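Local structure of toll-receptor-related 2 (4W8H) at residues T4-I9 with A30-F35; S58-V63 with F123-N128; T78-L83 with P98-H103; P89-P94 with M104-W109. The protein probably acts as a Toll-related transmembrane receptor that passes signals on inside the cell through its TIR domain, the part described here. All coordinates share one frame; numbering follows the deposited sequence.

Contact 1: T4-I9 with A30-F35; sequences TYDVNI and AGIKTF
Two donors grip OD2 of Asp-6. Lys-33 N approaches OD2 at 2.9 Å on the lone pair turned away from the other carboxylate oxygen (N-H...O 165°), while a water hydrogen-bonds OD2 and also Gly-31 O, in the Schellman motif that ends the preceding helix. Lys-33 O in turn accepts a bond from Val-7 N at 3.2 Å and a weak one from Asp-6 N. From here strands 5-10 and 34-35 run parallel, as the two strands of a beta-alpha-beta unit in the flavodoxin-like TIR fold, with Phe-35 N donating to Val-7 O at 2.8 Å. Next to Asn-8, Phe-35 turns its ring edge to the face of Tyr-5 in a T-shaped pair, planes 77° apart, with Thr-4 CG2 over the opposite face. Replacing Tyr-5 by an alanine would probably rob Phe-35 of this face and let its ring turn more freely. With OG1 at chi1 -52°, Thr-34 CG2 stands anti to the backbone N and meets Ile-9 CG1 at 3.5 Å.

Contact 2: S58-V63 with F123-N128; sequences SNRTIV and FRDIRN
Arg-60 reaches from strand 58-65, the central strand of the flavodoxin-like parallel sheet, to the last turn of helix 115-127, which lies over it nearly antiparallel (157° between the short segments, axes 10.7 Å apart). Hydrogen bonds carry most of the contact. The side chain runs extended from CG to NE, and its guanidinium points two N-H groups in plane at backbone carbonyls: NH2 meets Asn-128 O at 2.9 Å almost straight (174°), and NH1 meets Ile-126 O at 3.2 Å, coming from above that carbonyl's plane. These are oxygens at the C-terminal end of a helix, where a positive group would be expected to sit well. NE is taken by Gln-86 OE1, and NH2 has a second partner in the backbone of a bound peptide; with NE, NH1 and NH2 all hydrogen-bonded, the group is likely to be held against rotation. Asn-59 ND2 donates to a water that sits close to Ile-126 O.

Charge adds a weaker term. Asp-125 OD2 lies over the guanidinium face, 3.9 Å from Arg-60 NE, a long salt bridge with no N-H aimed at it; its stronger partner is a polar side chain of the bound peptide.

The apolar part is small. Ile-62 and Ile-126 meet through their outermost methyls, CD1 to CD1, at 4.3 Å.

Contact 3: T78-L83 with P98-H103; sequences TLQIGL and PYFLNH
Phe-100 projects from a short 3-10 segment, residues 99-101, in the loop between strands 87-91 and 107-108 of the flavodoxin-like TIR domain, and packs against helix 73-82. Its ring is approached edge-on by Leu-79, whose CD2 lies 3.8 Å from Phe-100 CE1 near the ring plane, the two side chains coming from opposite directions. Leu-83 follows one helical turn further on; its side chain runs at about a right angle to that of Phe-100 and sets CD1 3.8 Å from Phe-100 CD1. Leu-101 completes the apolar cluster: its CD1 touches Leu-79 CD2 at 4.0 Å, and its CD2 meets Leu-83 CD2 at 4.1 Å. Gln-80 brings NE2 to 3.6 Å from Phe-100 CZ, while the amide's hydrogen bond goes back along the helix to Asp-76 OD1. An alanine in place of Phe-100 would remove the ring and is likely to open a gap beside Leu-79 and Leu-83, leaving Leu-101 as the main apolar link between these segments.

Further out, Leu-79 also rests on Phe-69 and Val-63, and Leu-101 on Phe-70 and Met-65, tying the cluster to strand 58-65 and the loop that follows it. Phe-100 itself is directed by chi1 60°, with CG between its backbone N and carbonyl carbon, and its CD2 lies over one face of Tyr-99. Within the 3-10 turn, Leu-101 N donates to Pro-98 O at 2.9 Å.

Contact 4: P89-P94 with M104-W109; sequences PILYRP and MTYLDW
Tyr-106 and Leu-91 lie side by side and point the same way, the ring flanking the aliphatic chain: Tyr-106 CD1 stands 3.8 Å from Leu-91 CB. With chi1 at 54°, Tyr-106 CG sits between its own N and carbonyl carbon, and this sends the ring along the neighbouring strand. Asp-108, on the same face, also lies alongside Leu-91 and points the same way, its OD1 3.6 Å from Leu-91 CD2; that oxygen also receives weak bonds from Cys-110 N and Asp-111 N.

Further along, Tyr-92 and Trp-109 are again side by side. Their rings are inclined at 41°, neither stacked nor edge-to-face, and Tyr-92 CD1 lies 3.8 Å from Trp-109 CD1. Trp-18 stacks on Tyr-92, while Phe-118 meets Trp-109 edge-to-face and Arg-115 makes a cation-pi contact with it. At the start of the pairing Met-104 crosses Pro-89 at about a right angle, Met-104 SD 3.6 Å from Pro-89 CG.

Between the two backbones runs a ladder, Leu-107 N to Pro-89 O (2.9 Å), Leu-91 N to Leu-107 O (2.8 Å) and Trp-109 N to Leu-91 O (3.0 Å), the parallel pairing by which strand 107-108 becomes an edge strand of the flavodoxin-like sheet.

Contacts 1, 2 and 4 all involve the single five-stranded parallel sheet, ordered 34-35, 5-10, 58-65, 87-91, 107-108. Contacts 1 and 4 lie at its two edges, centres about 19 Å apart. Contact 2 sits between them, its centre about 8 Å from that of contact 1 and 14 Å from that of contact 4, touching both through strand hydrogen bonds, and joins the C-terminal helix to the sheet. Contact 3, its centre about 13 Å from that of contact 4, attaches helix 73-82 to the loop before strand 107-108; the two touch where Leu-83 meets Met-104. Along the chain contact 1 closes first; contacts 3 and 4 cross each other within the span closed by contact 2, joining the later strands and helices into one compact TIR domain.

Contact 1: T4-I9 with A30-F35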
loop_
_atom_site.group_PDB
_atom_site.type_symbol
_atom_site.label_atom_id
_atom_site.label_comp_id
_atom_site.label_asym_id
_atom_site.label_seq_id
_atom_site.Cartn_x
_atom_site.Cartn_y
_atom_site.Cartn_z
ATOM N N THR A 4 -11.920 2.584 9.968
ATOM C CA THR A 4 -11.418 1.671 10.978
ATOM C C THR A 4 -9.909 1.543 10.957
ATOM O O THR A 4 -9.287 1.534 11.991
ATOM C CB THR A 4 -12.061 0.271 10.813
ATOM O OG1 THR A 4 -13.466 0.389 11.048
ATOM C CG2 THR A 4 -11.507 -0.755 11.800
ATOM N N TYR A 5 -9.339 1.382 9.766
ATOM C CA TYR A 5 -7.897 1.262 9.580
ATOM C C TYR A 5 -7.373 2.555 9.005
ATOM O O TYR A 5 -8.022 3.210 8.200
ATOM C CB TYR A 5 -7.594 0.093 8.631
ATOM C CG TYR A 5 -8.088 -1.222 9.137
ATOM C CD1 TYR A 5 -7.290 -2.010 9.941
ATOM C CD2 TYR A 5 -9.345 -1.703 8.799
ATOM C CE1 TYR A 5 -7.713 -3.228 10.416
ATOM C CE2 TYR A 5 -9.782 -2.931 9.277
ATOM C CZ TYR A 5 -8.949 -3.673 10.093
ATOM O OH TYR A 5 -9.330 -4.878 10.601
ATOM N N ASP A 6 -6.149 2.916 9.404
ATOM C CA ASP A 6 -5.483 4.039 8.744
ATOM C C ASP A 6 -5.055 3.685 7.321
ATOM O O ASP A 6 -5.215 4.493 6.397
ATOM C CB ASP A 6 -4.237 4.461 9.513
ATOM C CG ASP A 6 -4.560 4.970 10.850
ATOM O OD1 ASP A 6 -5.186 6.050 10.884
ATOM O OD2 ASP A 6 -4.192 4.330 11.873
ATOM N N VAL A 7 -4.538 2.479 7.137
ATOM C CA VAL A 7 -4.031 2.079 5.829
ATOM C C VAL A 7 -4.280 0.628 5.558
ATOM O O VAL A 7 -4.278 -0.197 6.465
ATOM C CB VAL A 7 -2.520 2.314 5.640
ATOM C CG1 VAL A 7 -2.221 3.753 5.588
ATOM C CG2 VAL A 7 -1.707 1.629 6.707
ATOM N N ASN A 8 -4.522 0.356 4.284
ATOM C CA ASN A 8 -4.538 -0.966 3.748
ATOM C C ASN A 8 -3.259 -1.172 2.923
ATOM O O ASN A 8 -2.764 -0.245 2.326
ATOM C CB ASN A 8 -5.765 -1.037 2.838
ATOM C CG ASN A 8 -5.774 -2.189 1.973
ATOM O OD1 ASN A 8 -5.486 -3.292 2.415
ATOM N ND2 ASN A 8 -6.113 -1.982 0.700
ATOM N N ILE A 9 -2.723 -2.383 2.927
ATOM C CA ILE A 9 -1.467 -2.619 2.203
ATOM C C ILE A 9 -1.751 -3.518 1.050
ATOM O O ILE A 9 -2.164 -4.658 1.223
ATOM C CB ILE A 9 -0.423 -3.311 3.079
ATOM C CG1 ILE A 9 -0.373 -2.698 4.485
ATOM C CG2 ILE A 9 0.967 -3.301 2.360
ATOM C CD1 ILE A 9 0.133 -1.327 4.544
ATOM N N ALA A 30 4.340 2.096 15.247
ATOM C CA ALA A 30 4.103 3.540 15.239
ATOM C C ALA A 30 2.649 3.889 15.585
ATOM O O ALA A 30 2.278 5.066 15.532
ATOM C CB ALA A 30 4.484 4.140 13.863
ATOM N N GLY A 31 1.844 2.884 15.945
ATOM C CA GLY A 31 0.460 3.102 16.278
ATOM C C GLY A 31 -0.496 3.256 15.124
ATOM O O GLY A 31 -1.639 3.681 15.306
ATOM N N ILE A 32 -0.044 2.895 13.928
ATOM C CA ILE A 32 -0.856 3.003 12.736
ATOM C C ILE A 32 -1.617 1.690 12.542
ATOM O O ILE A 32 -1.046 0.621 12.499
ATOM C CB ILE A 32 0.030 3.371 11.522
ATOM C CG1 ILE A 32 0.611 4.792 11.753
ATOM C CG2 ILE A 32 -0.770 3.252 10.207
ATOM C CD1 ILE A 32 1.727 5.184 10.803
ATOM N N LYS A 33 -2.932 1.807 12.406
ATOM C CA LYS A 33 -3.821 0.663 12.287
ATOM C C LYS A 33 -3.813 0.213 10.821
ATOM O O LYS A 33 -4.113 1.001 9.912
ATOM C CB LYS A 33 -5.247 1.040 12.690
ATOM C CG LYS A 33 -5.381 1.580 14.090
ATOM C CD LYS A 33 -6.849 2.002 14.408
ATOM C CE LYS A 33 -7.318 3.223 13.586
ATOM N NZ LYS A 33 -8.724 3.697 13.894
ATOM N N THR A 34 -3.420 -1.034 10.595
ATOM C CA THR A 34 -3.130 -1.548 9.266
ATOM C C THR A 34 -3.988 -2.747 8.917
ATOM O O THR A 34 -4.104 -3.687 9.709
ATOM C CB THR A 34 -1.633 -1.892 9.219
ATOM O OG1 THR A 34 -0.856 -0.761 9.658
ATOM C CG2 THR A 34 -1.170 -2.269 7.868
ATOM N N PHE A 35 -4.582 -2.731 7.718
ATOM C CA PHE A 35 -5.254 -3.916 7.162
ATOM C C PHE A 35 -4.235 -4.696 6.351
ATOM O O PHE A 35 -3.621 -4.160 5.429
ATOM C CB PHE A 35 -6.418 -3.509 6.254
ATOM C CG PHE A 35 -7.287 -4.662 5.837
ATOM C CD1 PHE A 35 -6.818 -5.591 4.924
ATOM C CD2 PHE A 35 -8.568 -4.804 6.328
ATOM C CE1 PHE A 35 -7.610 -6.667 4.536
ATOM C CE2 PHE A 35 -9.367 -5.865 5.917
ATOM C CZ PHE A 35 -8.890 -6.786 5.041
HETATM O O HOH W 1 -3.724 5.200 14.224
#

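Contact 2: S58-V63 with F123-N128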
loop_
_atom_site.group_PDB
_atom_site.type_symbol
_atom_site.label_atom_id
_atom_site.label_comp_id
_atom_site.label_asym_id
_atom_site.label_seq_id
_atom_site.Cartn_x
_atom_site.Cartn_y
_atom_site.Cartn_z
ATOM N N SER A 58 -10.454 1.559 5.160
ATOM C CA SER A 58 -9.146 2.174 5.371
ATOM C C SER A 58 -9.145 3.591 4.817
ATOM O O SER A 58 -9.774 3.846 3.813
ATOM C CB SER A 58 -8.077 1.343 4.641
ATOM O OG SER A 58 -7.975 0.018 5.152
ATOM N N ASN A 59 -8.373 4.478 5.434
ATOM C CA ASN A 59 -8.308 5.829 4.939
ATOM C C ASN A 59 -7.567 5.915 3.637
ATOM O O ASN A 59 -7.936 6.695 2.788
ATOM C CB ASN A 59 -7.642 6.758 5.949
ATOM C CG ASN A 59 -8.469 6.970 7.180
ATOM O OD1 ASN A 59 -9.709 6.983 7.127
ATOM N ND2 ASN A 59 -7.796 7.171 8.314
ATOM N N ARG A 60 -6.490 5.158 3.498
ATOM C CA ARG A 60 -5.713 5.151 2.278
ATOM C C ARG A 60 -5.155 3.764 2.026
ATOM O O ARG A 60 -5.059 2.953 2.948
ATOM C CB ARG A 60 -4.553 6.132 2.406
ATOM C CG ARG A 60 -5.004 7.577 2.637
ATOM C CD ARG A 60 -3.838 8.553 2.458
ATOM N NE ARG A 60 -4.125 9.945 2.821
ATOM C CZ ARG A 60 -3.969 10.451 4.037
ATOM N NH1 ARG A 60 -3.588 9.664 5.036
ATOM N NH2 ARG A 60 -4.184 11.744 4.260
ATOM N N THR A 61 -4.744 3.494 0.781
ATOM C CA THR A 61 -4.132 2.222 0.391
ATOM C C THR A 61 -2.693 2.468 -0.017
ATOM O O THR A 61 -2.430 3.258 -0.922
ATOM C CB THR A 61 -4.880 1.549 -0.779
ATOM O OG1 THR A 61 -6.193 1.150 -0.344
ATOM C CG2 THR A 61 -4.179 0.306 -1.248
ATOM N N ILE A 62 -1.786 1.816 0.681
ATOM C CA ILE A 62 -0.405 1.779 0.267
ATOM C C ILE A 62 -0.257 0.769 -0.842
ATOM O O ILE A 62 -0.715 -0.366 -0.709
ATOM C CB ILE A 62 0.505 1.383 1.474
ATOM C CG1 ILE A 62 0.487 2.487 2.533
ATOM C CG2 ILE A 62 1.905 1.097 1.014
ATOM C CD1 ILE A 62 1.209 2.087 3.817
ATOM N N VAL A 63 0.375 1.176 -1.928
ATOM C CA VAL A 63 0.633 0.357 -3.088
ATOM C C VAL A 63 2.155 0.047 -3.128
ATOM O O VAL A 63 2.932 0.978 -3.288
ATOM C CB VAL A 63 0.174 1.195 -4.322
ATOM C CG1 VAL A 63 0.613 0.557 -5.625
ATOM C CG2 VAL A 63 -1.367 1.434 -4.281
ATOM N N PHE A 123 4.940 8.127 7.426
ATOM C CA PHE A 123 4.102 8.277 8.601
ATOM C C PHE A 123 3.414 9.640 8.585
ATOM O O PHE A 123 2.269 9.770 9.008
ATOM C CB PHE A 123 4.922 8.137 9.883
ATOM C CG PHE A 123 5.501 6.775 10.126
ATOM C CD1 PHE A 123 5.131 5.652 9.413
ATOM C CD2 PHE A 123 6.528 6.657 11.011
ATOM C CE1 PHE A 123 5.713 4.430 9.636
ATOM C CE2 PHE A 123 7.118 5.431 11.255
ATOM C CZ PHE A 123 6.717 4.315 10.559
ATOM N N ARG A 124 4.081 10.679 8.114
ATOM C CA ARG A 124 3.488 12.012 8.053
ATOM C C ARG A 124 2.260 12.023 7.150
ATOM O O ARG A 124 1.244 12.653 7.458
ATOM C CB ARG A 124 4.547 13.007 7.568
ATOM C CG ARG A 124 4.099 14.443 7.551
ATOM C CD ARG A 124 5.104 15.275 6.800
ATOM N NE ARG A 124 6.376 15.412 7.504
ATOM C CZ ARG A 124 7.585 15.182 6.986
ATOM N NH1 ARG A 124 8.630 15.394 7.757
ATOM N NH2 ARG A 124 7.776 14.779 5.728
ATOM N N ASP A 125 2.361 11.343 6.017
ATOM C CA ASP A 125 1.231 11.337 5.113
ATOM C C ASP A 125 0.044 10.605 5.708
ATOM O O ASP A 125 -1.123 11.050 5.594
ATOM C CB ASP A 125 1.535 10.761 3.742
ATOM C CG ASP A 125 0.397 11.019 2.772
ATOM O OD1 ASP A 125 0.153 12.192 2.455
ATOM O OD2 ASP A 125 -0.293 10.087 2.378
ATOM N N ILE A 126 0.327 9.462 6.323
ATOM C CA ILE A 126 -0.722 8.657 6.921
ATOM C C ILE A 126 -1.414 9.458 8.013
ATOM O O ILE A 126 -2.653 9.459 8.097
ATOM C CB ILE A 126 -0.145 7.354 7.467
ATOM C CG1 ILE A 126 0.368 6.537 6.279
ATOM C CG2 ILE A 126 -1.192 6.624 8.332
ATOM C CD1 ILE A 126 1.078 5.291 6.663
ATOM N N ARG A 127 -0.645 10.184 8.817
ATOM C CA ARG A 127 -1.167 10.921 9.967
ATOM C C ARG A 127 -1.826 12.228 9.588
ATOM O O ARG A 127 -2.583 12.758 10.377
ATOM C CB ARG A 127 -0.043 11.130 10.964
ATOM C CG ARG A 127 0.389 9.833 11.605
ATOM C CD ARG A 127 1.716 9.998 12.332
ATOM N NE ARG A 127 2.068 8.836 13.143
ATOM C CZ ARG A 127 3.307 8.557 13.567
ATOM N NH1 ARG A 127 4.339 9.316 13.218
ATOM N NH2 ARG A 127 3.515 7.502 14.348
ATOM N N ASN A 128 -1.567 12.727 8.378
ATOM C CA ASN A 128 -2.083 14.021 7.883
ATOM C C ASN A 128 -3.556 13.877 7.645
ATOM O O ASN A 128 -3.943 12.984 6.882
ATOM C CB ASN A 128 -1.412 14.386 6.540
ATOM C CG ASN A 128 -1.662 15.815 6.113
ATOM O OD1 ASN A 128 -2.580 16.471 6.610
ATOM N ND2 ASN A 128 -0.838 16.304 5.173
HETATM O O HOH W 2 -5.135 7.729 8.440
#

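Contact 3: T78-L83 with P98-H103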
loop_
_atom_site.group_PDB
_atom_site.type_symbol
_atom_site.label_atom_id
_atom_site.label_comp_id
_atom_site.label_asym_id
_atom_site.label_seq_id
_atom_site.Cartn_x
_atom_site.Cartn_y
_atom_site.Cartn_z
ATOM N N THR A 78 -7.125 -4.166 -7.149
ATOM C CA THR A 78 -7.114 -3.302 -5.992
ATOM C C THR A 78 -6.682 -1.900 -6.363
ATOM O O THR A 78 -7.279 -0.916 -5.929
ATOM C CB THR A 78 -6.161 -3.839 -4.915
ATOM O OG1 THR A 78 -6.543 -5.181 -4.571
ATOM C CG2 THR A 78 -6.158 -2.966 -3.715
ATOM N N LEU A 79 -5.643 -1.808 -7.189
ATOM C CA LEU A 79 -5.158 -0.516 -7.612
ATOM C C LEU A 79 -6.221 0.263 -8.373
ATOM O O LEU A 79 -6.383 1.467 -8.175
ATOM C CB LEU A 79 -3.881 -0.663 -8.460
ATOM C CG LEU A 79 -3.248 0.595 -9.078
ATOM C CD1 LEU A 79 -2.901 1.644 -8.065
ATOM C CD2 LEU A 79 -1.982 0.188 -9.788
ATOM N N GLN A 80 -6.902 -0.411 -9.295
ATOM C CA GLN A 80 -7.928 0.282 -10.076
ATOM C C GLN A 80 -8.997 0.914 -9.173
ATOM O O GLN A 80 -9.383 2.076 -9.376
ATOM C CB GLN A 80 -8.589 -0.672 -11.089
ATOM C CG GLN A 80 -7.680 -1.220 -12.181
ATOM C CD GLN A 80 -6.985 -0.158 -12.985
ATOM O OE1 GLN A 80 -7.564 0.888 -13.303
ATOM N NE2 GLN A 80 -5.723 -0.423 -13.336
ATOM N N ILE A 81 -9.461 0.192 -8.171
ATOM C CA ILE A 81 -10.432 0.768 -7.246
ATOM C C ILE A 81 -9.749 1.820 -6.352
ATOM O O ILE A 81 -10.318 2.881 -6.065
ATOM C CB ILE A 81 -11.148 -0.326 -6.451
ATOM C CG1 ILE A 81 -11.832 -1.284 -7.456
ATOM C CG2 ILE A 81 -12.161 0.299 -5.506
ATOM C CD1 ILE A 81 -12.071 -2.668 -6.938
ATOM N N GLY A 82 -8.501 1.564 -5.965
ATOM C CA GLY A 82 -7.757 2.509 -5.136
ATOM C C GLY A 82 -7.585 3.889 -5.757
ATOM O O GLY A 82 -7.570 4.881 -5.033
ATOM N N LEU A 83 -7.499 3.951 -7.087
ATOM C CA LEU A 83 -7.397 5.230 -7.778
ATOM C C LEU A 83 -8.631 6.106 -7.557
ATOM O O LEU A 83 -8.576 7.311 -7.717
ATOM C CB LEU A 83 -7.201 5.013 -9.252
ATOM C CG LEU A 83 -5.871 4.378 -9.664
ATOM C CD1 LEU A 83 -5.920 4.117 -11.163
ATOM C CD2 LEU A 83 -4.670 5.276 -9.278
ATOM N N PRO A 98 3.294 1.807 -14.705
ATOM C CA PRO A 98 2.325 2.044 -15.786
ATOM C C PRO A 98 2.021 3.499 -16.035
ATOM O O PRO A 98 2.187 4.351 -15.137
ATOM C CB PRO A 98 1.069 1.276 -15.327
ATOM C CG PRO A 98 1.228 1.104 -13.890
ATOM C CD PRO A 98 2.711 1.031 -13.600
ATOM N N TYR A 99 1.558 3.752 -17.261
ATOM C CA TYR A 99 1.358 5.106 -17.715
ATOM C C TYR A 99 0.486 5.906 -16.748
ATOM O O TYR A 99 0.717 7.094 -16.563
ATOM C CB TYR A 99 0.770 5.107 -19.132
ATOM C CG TYR A 99 -0.669 4.709 -19.186
ATOM C CD1 TYR A 99 -1.035 3.374 -19.192
ATOM C CD2 TYR A 99 -1.674 5.676 -19.218
ATOM C CE1 TYR A 99 -2.363 3.008 -19.228
ATOM C CE2 TYR A 99 -2.994 5.322 -19.242
ATOM C CZ TYR A 99 -3.338 3.985 -19.245
ATOM O OH TYR A 99 -4.661 3.638 -19.288
ATOM N N PHE A 100 -0.542 5.289 -16.162
ATOM C CA PHE A 100 -1.489 6.036 -15.330
ATOM C C PHE A 100 -0.923 6.372 -13.959
ATOM O O PHE A 100 -1.490 7.182 -13.232
ATOM C CB PHE A 100 -2.849 5.310 -15.224
ATOM C CG PHE A 100 -2.758 3.938 -14.627
ATOM C CD1 PHE A 100 -2.798 3.762 -13.264
ATOM C CD2 PHE A 100 -2.595 2.821 -15.440
ATOM C CE1 PHE A 100 -2.710 2.498 -12.710
ATOM C CE2 PHE A 100 -2.497 1.544 -14.885
ATOM C CZ PHE A 100 -2.560 1.389 -13.515
ATOM N N LEU A 101 0.258 5.832 -13.644
ATOM C CA LEU A 101 0.997 6.196 -12.441
ATOM C C LEU A 101 2.259 6.992 -12.724
ATOM O O LEU A 101 2.954 7.363 -11.770
ATOM C CB LEU A 101 1.375 4.957 -11.647
ATOM C CG LEU A 101 0.254 4.184 -11.004
ATOM C CD1 LEU A 101 0.860 3.038 -10.195
ATOM C CD2 LEU A 101 -0.623 5.080 -10.129
ATOM N N ASN A 102 2.510 7.319 -13.996
ATOM C CA ASN A 102 3.795 7.927 -14.386
ATOM C C ASN A 102 3.875 9.422 -14.100
ATOM O O ASN A 102 4.896 10.065 -14.381
ATOM C CB ASN A 102 4.164 7.620 -15.857
ATOM C CG ASN A 102 3.354 8.440 -16.899
ATOM O OD1 ASN A 102 2.506 9.283 -16.564
ATOM N ND2 ASN A 102 3.654 8.198 -18.187
ATOM N N HIS A 103 2.801 9.966 -13.557
ATOM C CA HIS A 103 2.769 11.356 -13.143
ATOM C C HIS A 103 2.225 11.496 -11.728
ATOM O O HIS A 103 1.639 12.503 -11.381
ATOM C CB HIS A 103 2.006 12.236 -14.155
ATOM C CG HIS A 103 0.643 11.729 -14.529
ATOM N ND1 HIS A 103 0.445 10.714 -15.441
ATOM C CD2 HIS A 103 -0.593 12.143 -14.160
ATOM C CE1 HIS A 103 -0.852 10.500 -15.592
ATOM N NE2 HIS A 103 -1.505 11.356 -14.829
#

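Contact 4: P89-P94 with M104-W109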
loop_
_atom_site.group_PDB
_atom_site.type_symbol
_atom_site.label_atom_id
_atom_site.label_comp_id
_atom_site.label_asym_id
_atom_site.label_seq_id
_atom_site.Cartn_x
_atom_site.Cartn_y
_atom_site.Cartn_z
ATOM N N PRO A 89 1.753 5.477 -3.078
ATOM C CA PRO A 89 2.621 4.554 -3.811
ATOM C C PRO A 89 4.037 4.575 -3.224
ATOM O O PRO A 89 4.604 5.650 -2.948
ATOM C CB PRO A 89 2.662 5.142 -5.214
ATOM C CG PRO A 89 1.737 6.363 -5.240
ATOM C CD PRO A 89 1.498 6.721 -3.826
ATOM N N ILE A 90 4.545 3.358 -3.019
ATOM C CA ILE A 90 5.919 3.122 -2.617
ATOM C C ILE A 90 6.633 2.418 -3.752
ATOM O O ILE A 90 6.175 1.360 -4.220
ATOM C CB ILE A 90 6.008 2.233 -1.375
ATOM C CG1 ILE A 90 5.420 2.973 -0.165
ATOM C CG2 ILE A 90 7.494 1.849 -1.107
ATOM C CD1 ILE A 90 5.277 2.101 1.060
ATOM N N LEU A 91 7.763 2.967 -4.216
ATOM C CA LEU A 91 8.605 2.225 -5.157
ATOM C C LEU A 91 9.544 1.375 -4.347
ATOM O O LEU A 91 10.551 1.868 -3.822
ATOM C CB LEU A 91 9.354 3.134 -6.128
ATOM C CG LEU A 91 10.093 2.406 -7.261
ATOM C CD1 LEU A 91 9.166 1.793 -8.275
ATOM C CD2 LEU A 91 11.076 3.341 -7.943
ATOM N N TYR A 92 9.189 0.105 -4.201
ATOM C CA TYR A 92 9.942 -0.821 -3.355
ATOM C C TYR A 92 11.093 -1.434 -4.150
ATOM O O TYR A 92 12.196 -1.565 -3.635
ATOM C CB TYR A 92 8.996 -1.879 -2.746
ATOM C CG TYR A 92 9.722 -3.030 -2.106
ATOM C CD1 TYR A 92 10.709 -2.832 -1.149
ATOM C CD2 TYR A 92 9.465 -4.332 -2.528
ATOM C CE1 TYR A 92 11.413 -3.933 -0.623
ATOM C CE2 TYR A 92 10.151 -5.419 -2.002
ATOM C CZ TYR A 92 11.149 -5.207 -1.092
ATOM O OH TYR A 92 11.813 -6.302 -0.623
ATOM N N ARG A 93 10.797 -1.896 -5.349
ATOM C CA ARG A 93 11.809 -2.413 -6.273
ATOM C C ARG A 93 11.646 -1.732 -7.620
ATOM O O ARG A 93 10.522 -1.520 -8.028
ATOM C CB ARG A 93 11.679 -3.921 -6.420
ATOM C CG ARG A 93 12.046 -4.708 -5.174
ATOM C CD ARG A 93 11.326 -6.093 -5.166
ATOM N NE ARG A 93 11.635 -6.844 -6.352
ATOM C CZ ARG A 93 10.862 -7.744 -6.944
ATOM N NH1 ARG A 93 9.629 -8.029 -6.491
ATOM N NH2 ARG A 93 11.351 -8.341 -8.029
ATOM N N PRO A 94 12.756 -1.429 -8.327
ATOM C CA PRO A 94 12.634 -0.767 -9.633
ATOM C C PRO A 94 11.803 -1.595 -10.603
ATOM O O PRO A 94 11.856 -2.823 -10.620
ATOM C CB PRO A 94 14.084 -0.676 -10.129
ATOM C CG PRO A 94 14.907 -0.699 -8.860
ATOM C CD PRO A 94 14.166 -1.692 -7.976
ATOM N N MET A 104 2.418 10.452 -10.924
ATOM C CA MET A 104 2.034 10.464 -9.523
ATOM C C MET A 104 3.271 10.359 -8.631
ATOM O O MET A 104 4.144 9.505 -8.835
ATOM C CB MET A 104 1.119 9.281 -9.250
ATOM C CG MET A 104 0.602 9.271 -7.844
ATOM S SD MET A 104 -0.572 7.984 -7.496
ATOM C CE MET A 104 -1.917 8.434 -8.550
ATOM N N THR A 105 3.387 11.259 -7.665
ATOM C CA THR A 105 4.520 11.261 -6.758
ATOM C C THR A 105 4.493 10.035 -5.889
ATOM O O THR A 105 3.452 9.669 -5.345
ATOM C CB THR A 105 4.418 12.528 -5.883
ATOM O OG1 THR A 105 4.406 13.690 -6.721
ATOM C CG2 THR A 105 5.564 12.574 -4.863
ATOM N N TYR A 106 5.658 9.408 -5.707
ATOM C CA TYR A 106 5.754 8.227 -4.894
ATOM C C TYR A 106 6.881 8.369 -3.859
ATOM O O TYR A 106 7.766 9.229 -3.975
ATOM C CB TYR A 106 5.981 6.964 -5.752
ATOM C CG TYR A 106 7.136 6.965 -6.721
ATOM C CD1 TYR A 106 8.439 6.766 -6.315
ATOM C CD2 TYR A 106 6.894 7.090 -8.075
ATOM C CE1 TYR A 106 9.474 6.761 -7.229
ATOM C CE2 TYR A 106 7.911 7.053 -9.009
ATOM C CZ TYR A 106 9.214 6.892 -8.569
ATOM O OH TYR A 106 10.239 6.849 -9.491
ATOM N N LEU A 107 6.840 7.517 -2.846
ATOM C CA LEU A 107 7.932 7.372 -1.889
ATOM C C LEU A 107 8.924 6.359 -2.458
ATOM O O LEU A 107 8.575 5.195 -2.655
ATOM C CB LEU A 107 7.421 6.896 -0.526
ATOM C CG LEU A 107 6.392 7.799 0.097
ATOM C CD1 LEU A 107 5.870 7.174 1.367
ATOM C CD2 LEU A 107 6.911 9.197 0.346
ATOM N N ASP A 108 10.162 6.789 -2.662
ATOM C CA ASP A 108 11.109 5.984 -3.405
ATOM C C ASP A 108 12.040 5.254 -2.441
ATOM O O ASP A 108 13.070 5.801 -2.040
ATOM C CB ASP A 108 11.933 6.863 -4.347
ATOM C CG ASP A 108 12.779 6.046 -5.319
ATOM O OD1 ASP A 108 12.892 4.808 -5.142
ATOM O OD2 ASP A 108 13.341 6.647 -6.266
ATOM N N TRP A 109 11.724 4.017 -2.100
ATOM C CA TRP A 109 12.579 3.217 -1.203
ATOM C C TRP A 109 13.887 2.881 -1.889
ATOM O O TRP A 109 14.917 2.687 -1.226
ATOM C CB TRP A 109 11.841 1.933 -0.803
ATOM C CG TRP A 109 12.677 0.962 -0.022
ATOM C CD1 TRP A 109 13.276 -0.135 -0.484
ATOM C CD2 TRP A 109 12.961 1.022 1.380
ATOM N NE1 TRP A 109 13.957 -0.776 0.520
ATOM C CE2 TRP A 109 13.763 -0.080 1.676
ATOM C CE3 TRP A 109 12.620 1.902 2.399
ATOM C CZ2 TRP A 109 14.229 -0.334 2.954
ATOM C CZ3 TRP A 109 13.080 1.666 3.659
ATOM C CH2 TRP A 109 13.883 0.551 3.935
#